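Flavin-dependent thymidylate synthase (Thermus thermophilus, PDB 6J61) binds FAD as a homotetramer and probably catalyses the reductive methylation of dUMP to dTMP, with methylenetetrahydrofolate as methyl donor and NADPH as reductant. Local coordinates at residues 176-181 and 213-218; 183-188 and 195-200. All coordinates share one frame; numbering follows the deposited sequence.

Contact 1 (176-181 and 213-218). With FAD (flavin-adenine dinucleotide), chain E.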
# COMPACT_ATOMS: atom_id res chain seq x y z
N ASN A 176 -7.09 -4.79 8.31
CA ASN A 176 -6.51 -3.50 8.64
C ASN A 176 -7.35 -2.71 9.63
O ASN A 176 -6.85 -1.81 10.31
CB ASN A 176 -6.28 -2.69 7.36
CG ASN A 176 -5.08 -3.20 6.58
OD1 ASN A 176 -3.96 -3.08 7.04
ND2 ASN A 176 -5.33 -3.79 5.42
N LEU A 177 -8.63 -3.05 9.73
CA LEU A 177 -9.48 -2.36 10.68
C LEU A 177 -9.12 -2.90 12.06
O LEU A 177 -9.12 -2.16 13.03
CB LEU A 177 -10.96 -2.60 10.33
CG LEU A 177 -12.04 -1.92 11.18
CD1 LEU A 177 -11.77 -0.43 11.28
CD2 LEU A 177 -13.40 -2.19 10.56
N PHE A 178 -8.82 -4.19 12.15
CA PHE A 178 -8.43 -4.78 13.43
C PHE A 178 -7.13 -4.13 13.90
O PHE A 178 -6.94 -3.86 15.09
CB PHE A 178 -8.22 -6.29 13.31
CG PHE A 178 -9.48 -7.10 13.40
CD1 PHE A 178 -10.48 -6.76 14.29
CD2 PHE A 178 -9.65 -8.24 12.62
CE1 PHE A 178 -11.64 -7.54 14.41
CE2 PHE A 178 -10.80 -9.02 12.72
CZ PHE A 178 -11.79 -8.67 13.62
N HIS A 179 -6.23 -3.91 12.95
CA HIS A 179 -4.96 -3.27 13.22
C HIS A 179 -5.25 -1.89 13.84
O HIS A 179 -4.71 -1.53 14.88
CB HIS A 179 -4.18 -3.10 11.91
CG HIS A 179 -2.83 -2.49 12.07
ND1 HIS A 179 -1.77 -3.16 12.64
CD2 HIS A 179 -2.36 -1.27 11.72
CE1 HIS A 179 -0.70 -2.38 12.63
NE2 HIS A 179 -1.03 -1.23 12.08
N PHE A 180 -6.13 -1.15 13.18
CA PHE A 180 -6.54 0.19 13.62
C PHE A 180 -7.07 0.16 15.05
O PHE A 180 -6.72 1.01 15.88
CB PHE A 180 -7.62 0.72 12.67
CG PHE A 180 -8.25 2.01 13.13
CD1 PHE A 180 -7.56 3.21 13.03
CD2 PHE A 180 -9.52 2.02 13.67
CE1 PHE A 180 -8.13 4.39 13.46
CE2 PHE A 180 -10.09 3.20 14.10
CZ PHE A 180 -9.39 4.39 13.99
N LEU A 181 -7.92 -0.81 15.32
CA LEU A 181 -8.52 -0.96 16.62
C LEU A 181 -7.51 -1.30 17.70
O LEU A 181 -7.57 -0.75 18.80
CB LEU A 181 -9.61 -2.02 16.56
CG LEU A 181 -10.81 -1.61 15.71
CD1 LEU A 181 -11.80 -2.78 15.60
CD2 LEU A 181 -11.48 -0.41 16.34
N ALA A 213 -14.53 -12.45 17.93
CA ALA A 213 -14.23 -13.30 19.07
C ALA A 213 -12.75 -13.63 19.03
O ALA A 213 -12.05 -13.52 20.04
CB ALA A 213 -15.05 -14.57 19.02
N ALA A 214 -12.26 -14.02 17.87
CA ALA A 214 -10.86 -14.37 17.71
C ALA A 214 -9.98 -13.15 18.00
O ALA A 214 -8.98 -13.24 18.73
CB ALA A 214 -10.61 -14.87 16.28
N PHE A 215 -10.35 -12.01 17.43
CA PHE A 215 -9.59 -10.79 17.63
C PHE A 215 -9.50 -10.44 19.12
O PHE A 215 -8.43 -10.13 19.63
CB PHE A 215 -10.24 -9.63 16.87
CG PHE A 215 -9.52 -8.33 17.03
CD1 PHE A 215 -8.27 -8.14 16.44
CD2 PHE A 215 -10.06 -7.31 17.81
CE1 PHE A 215 -7.55 -6.95 16.65
CE2 PHE A 215 -9.34 -6.11 18.02
CZ PHE A 215 -8.09 -5.94 17.44
N GLU A 216 -10.62 -10.50 19.81
CA GLU A 216 -10.65 -10.18 21.23
C GLU A 216 -9.72 -11.10 22.03
O GLU A 216 -8.83 -10.64 22.75
CB GLU A 216 -12.09 -10.30 21.73
CG GLU A 216 -12.28 -9.92 23.17
CD GLU A 216 -13.75 -9.85 23.55
OE1 GLU A 216 -14.47 -10.86 23.37
OE2 GLU A 216 -14.18 -8.78 24.02
N GLU A 217 -9.93 -12.40 21.89
CA GLU A 217 -9.16 -13.42 22.58
C GLU A 217 -7.65 -13.38 22.31
O GLU A 217 -6.85 -13.32 23.25
CB GLU A 217 -9.73 -14.80 22.22
CG GLU A 217 -9.00 -16.01 22.79
CD GLU A 217 -8.80 -15.96 24.29
OE1 GLU A 217 -9.76 -15.62 25.03
OE2 GLU A 217 -7.68 -16.26 24.73
N HIS A 218 -7.26 -13.40 21.04
CA HIS A 218 -5.85 -13.42 20.65
C HIS A 218 -5.08 -12.11 20.57
O HIS A 218 -3.87 -12.10 20.81
CB HIS A 218 -5.72 -14.14 19.31
CG HIS A 218 -6.15 -15.57 19.35
ND1 HIS A 218 -5.39 -16.56 19.94
CD2 HIS A 218 -7.28 -16.17 18.92
CE1 HIS A 218 -6.04 -17.71 19.86
NE2 HIS A 218 -7.19 -17.50 19.25
PA FAD E . 2.51 -7.42 3.20
O1A FAD E . 1.98 -7.93 1.91
O2A FAD E . 4.00 -6.83 2.98
O5B FAD E . 1.54 -6.26 3.72
C5B FAD E . 1.91 -5.89 5.04
C4B FAD E . 0.74 -5.12 5.66
O4B FAD E . 0.48 -3.92 4.88
C3B FAD E . -0.53 -5.94 5.65
O3B FAD E . -0.68 -6.73 6.83
C2B FAD E . -1.62 -4.90 5.48
O2B FAD E . -1.99 -4.38 6.76
C1B FAD E . -0.95 -3.83 4.57
N9A FAD E . -1.19 -4.06 3.11
C8A FAD E . -0.23 -4.31 2.15
N7A FAD E . -0.78 -4.45 0.99
C5A FAD E . -2.12 -4.31 1.10
C6A FAD E . -3.21 -4.36 0.19
N6A FAD E . -2.98 -4.60 -1.16
N1A FAD E . -4.47 -4.16 0.66
C2A FAD E . -4.70 -3.93 1.97
N3A FAD E . -3.70 -3.87 2.86
C4A FAD E . -2.41 -4.06 2.47
N1 FAD E . -1.61 -16.89 1.32
C2 FAD E . -2.37 -17.48 0.39
O2 FAD E . -2.57 -16.87 -0.66
N3 FAD E . -2.92 -18.71 0.55
C4 FAD E . -2.75 -19.45 1.70
O4 FAD E . -3.25 -20.55 1.83
C4X FAD E . -1.91 -18.84 2.78
N5 FAD E . -1.67 -19.45 3.94
C5X FAD E . -0.91 -18.87 4.91
C6 FAD E . -0.68 -19.57 6.15
C7 FAD E . 0.10 -19.00 7.15
C7M FAD E . 0.31 -19.77 8.43
C8 FAD E . 0.69 -17.70 6.96
C8M FAD E . 1.54 -17.06 8.04
C9 FAD E . 0.49 -17.00 5.76
C9A FAD E . -0.32 -17.56 4.71
N10 FAD E . -0.55 -16.87 3.47
C10 FAD E . -1.34 -17.48 2.50
C1' FAD E . 0.02 -15.55 3.19
C2' FAD E . -0.79 -14.39 3.79
O2' FAD E . -2.18 -14.54 3.49
C3' FAD E . -0.25 -13.04 3.24
O3' FAD E . -0.49 -12.93 1.83
C4' FAD E . 1.28 -12.90 3.51
O4' FAD E . 1.63 -13.48 4.78
C5' FAD E . 1.66 -11.42 3.52
O5' FAD E . 1.32 -10.89 4.80
P FAD E . 1.14 -9.31 4.67
O1P FAD E . 0.11 -9.01 3.64
O2P FAD E . 0.67 -8.76 6.10
O3P FAD E . 2.60 -8.64 4.31

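Contact 2 (183-188 and 195-200). With PO4 (phosphate ion), chain F.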
# COMPACT_ATOMS: atom_id res chain seq x y z
N LEU A 183 -4.43 -0.50 17.81
CA LEU A 183 -3.65 0.70 18.11
C LEU A 183 -4.45 1.83 18.75
O LEU A 183 -3.99 2.45 19.70
CB LEU A 183 -2.98 1.23 16.84
CG LEU A 183 -1.81 0.39 16.33
CD1 LEU A 183 -1.43 0.83 14.92
CD2 LEU A 183 -0.63 0.54 17.30
N ARG A 184 -5.64 2.10 18.24
CA ARG A 184 -6.45 3.18 18.77
C ARG A 184 -7.27 2.82 19.99
O ARG A 184 -7.86 3.69 20.64
CB ARG A 184 -7.34 3.73 17.66
CG ARG A 184 -6.53 4.17 16.47
CD ARG A 184 -5.52 5.25 16.86
NE ARG A 184 -4.62 5.53 15.74
CZ ARG A 184 -3.66 6.44 15.76
NH1 ARG A 184 -3.47 7.18 16.83
NH2 ARG A 184 -2.89 6.60 14.69
N LEU A 185 -7.33 1.53 20.30
CA LEU A 185 -8.06 1.09 21.48
C LEU A 185 -7.04 1.05 22.64
O LEU A 185 -7.41 1.10 23.80
CB LEU A 185 -8.66 -0.30 21.22
CG LEU A 185 -10.17 -0.49 21.43
CD1 LEU A 185 -10.92 0.82 21.28
CD2 LEU A 185 -10.68 -1.52 20.43
N ALA A 186 -5.76 0.98 22.30
CA ALA A 186 -4.71 0.95 23.30
C ALA A 186 -4.78 2.21 24.14
O ALA A 186 -5.15 3.28 23.64
CB ALA A 186 -3.35 0.86 22.63
N PRO A 187 -4.42 2.11 25.42
CA PRO A 187 -4.46 3.28 26.32
C PRO A 187 -3.44 4.36 26.00
O PRO A 187 -3.47 5.43 26.58
CB PRO A 187 -4.27 2.66 27.71
CG PRO A 187 -3.49 1.40 27.44
CD PRO A 187 -4.13 0.87 26.17
N GLU A 188 -2.55 4.09 25.05
CA GLU A 188 -1.55 5.08 24.66
C GLU A 188 -2.11 6.04 23.61
O GLU A 188 -1.56 7.12 23.38
CB GLU A 188 -0.31 4.39 24.09
CG GLU A 188 0.39 3.43 25.03
CD GLU A 188 -0.37 2.13 25.21
OE1 GLU A 188 -1.41 2.13 25.90
OE2 GLU A 188 0.07 1.11 24.65
N GLN A 195 -12.23 6.78 21.83
CA GLN A 195 -13.69 6.73 21.85
C GLN A 195 -14.23 6.40 20.48
O GLN A 195 -15.19 5.65 20.36
CB GLN A 195 -14.27 8.07 22.35
CG GLN A 195 -13.72 8.54 23.69
CD GLN A 195 -13.44 7.39 24.66
OE1 GLN A 195 -14.32 6.60 24.99
NE2 GLN A 195 -12.18 7.29 25.11
N TYR A 196 -13.62 6.94 19.43
CA TYR A 196 -14.07 6.64 18.08
C TYR A 196 -13.79 5.18 17.76
O TYR A 196 -14.58 4.51 17.10
CB TYR A 196 -13.37 7.55 17.05
CG TYR A 196 -14.04 8.88 16.88
CD1 TYR A 196 -15.14 9.02 16.02
CD2 TYR A 196 -13.61 10.00 17.60
CE1 TYR A 196 -15.80 10.25 15.89
CE2 TYR A 196 -14.26 11.23 17.47
CZ TYR A 196 -15.35 11.34 16.62
OH TYR A 196 -16.01 12.54 16.53
N ALA A 197 -12.66 4.67 18.23
CA ALA A 197 -12.31 3.28 18.00
C ALA A 197 -13.30 2.36 18.74
O ALA A 197 -13.64 1.28 18.27
CB ALA A 197 -10.86 3.02 18.45
N ARG A 198 -13.76 2.81 19.91
CA ARG A 198 -14.72 2.03 20.69
C ARG A 198 -16.02 1.90 19.89
O ARG A 198 -16.60 0.81 19.77
CB ARG A 198 -15.01 2.69 22.04
CG ARG A 198 -13.85 2.67 23.03
CD ARG A 198 -14.38 2.55 24.47
NE ARG A 198 -13.88 3.60 25.37
CZ ARG A 198 -12.74 3.53 26.06
NH1 ARG A 198 -11.96 2.45 25.98
NH2 ARG A 198 -12.38 4.54 26.85
N ALA A 199 -16.47 3.02 19.34
CA ALA A 199 -17.68 3.03 18.54
C ALA A 199 -17.56 2.00 17.41
O ALA A 199 -18.43 1.15 17.21
CB ALA A 199 -17.89 4.41 17.96
N ILE A 200 -16.46 2.08 16.67
CA ILE A 200 -16.24 1.17 15.57
C ILE A 200 -16.19 -0.27 16.04
O ILE A 200 -16.80 -1.15 15.43
CB ILE A 200 -14.93 1.54 14.83
CG1 ILE A 200 -15.12 2.89 14.14
CG2 ILE A 200 -14.55 0.45 13.83
CD1 ILE A 200 -13.94 3.33 13.35
P PO4 F . -0.36 10.26 16.17
O1 PO4 F . -1.09 9.63 17.31
O2 PO4 F . 0.87 10.91 16.68
O3 PO4 F . -1.24 11.26 15.52
O4 PO4 F . 0.01 9.21 15.19

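Contact 1 (176-181 and 213-218)
Asn176 ND2 is held by two acceptors: it donates to N3A of the FAD adenine at 3.0 Å, with a rather bent N-H...N angle of 137°, and it also bonds Asp173 OD2. The amide carbonyl of the same side chain faces the ribose, where OD1 accepts from the O2B hydroxyl; the modelled distance is very short and its exact value doubtful. An asparagine suits this place because its amide offers a donor to the base and an acceptor to the sugar. Two residues on, on the side of helix 174-184 turned to helix 209-220, Phe178 and Phe215 form an offset stack, centroids 4.2 Å apart and planes at 11°. The two side chains come from facing helices and overlap partway, so that Phe178 CD1 lies 3.3 Å from Phe215 CG, over that ring's face. Phe215 CB in turn sits over the Phe178 ring, 3.8 Å from its centroid, as a CH-pi contact. In the ThyX fold this joins two helices of one chain, the first of which carries the FAD-binding residues Asn176 and His179. A chi1 of 180° carries the Phe215 ring toward helix 174-184, and its CZ ends 4.3 Å from Leu181 CB, an apolar neighbour on the next turn of that helix. Flat phenyl rings can fill such a buried interface at close range without leaving a polar atom to satisfy. Met53 of helix 42-54 also touches Phe215, while Ala211 and Trp212 pack on Phe178. Glu217 OE1 makes a salt bridge to Arg227 NH2 of the second subunit.

Contact 2 (183-188 and 195-200)
Ala197 CB meets two side chains of the neighbouring segment, Leu185 CD1 at 3.6 Å and Arg184 CB at 3.7 Å. The small methyl suits its position, since the backbones come close here, with the CA atoms of Arg184 and Ala197 just 5.9 Å apart. Leu185 spreads across the edge of this patch, its CD1 also lying 3.9 Å from Arg198 CG, so the aliphatic part of that arginine takes part in the apolar contact. The head of Arg198 is turned back along its own helix: NE donates to Gln195 OE1 at 3.1 Å, from 31° out of the carbonyl plane, and NH2 adds a weak bond to the same oxygen. Gln195 is in turn tied by its NE2 to Trp191 O.

Arg184 lends its CB to the packing and then leaves it. A bend at chi2 (-59°) directs the chain away from Ala197, and NE bonds His83 NE2 while Gln79 packs alongside. Arg184 NH1 makes a weak, nearly straight bond (169°) of 3.4 Å to O1 of a phosphate, probably from the crystallisation liquor, near the guanidinium plane. Farther out, Tyr196 OH bonds Lys71 O, seating helix 191-207 against strand 65-73, and Glu188 O accepts from Arg94 NH2 of the fourth subunit. The contact lies near the C-terminal part of helix 174-184 and the short connection to helix 191-207. Arg184's guanidinium, close to a FAD, can approach an anion, which is consistent with, but does not prove, its predicted role in binding dUMP and ionising its N3.

How the contacts relate
Both contacts draw on helix 174-184, different sides of which meet different neighbours, with Leu181 reaching both: contact 1 joins it to helix 209-220, contact 2 joins its last part to helix 191-207, the helix preceding 209-220 in the chain. Their centres lie about 11 Å apart, and they touch directly, with Leu181 CD2 3.4 Å from Ala197 O and Leu177 and Phe180 packed on Ile200. Contact 1 is fully buried and aromatic between its helices, with its polar work at the adenosine part of FAD. Contact 2 is partly buried and aliphatic, with an exposed arginine at its margin and a buried one that leads toward the predicted dUMP site.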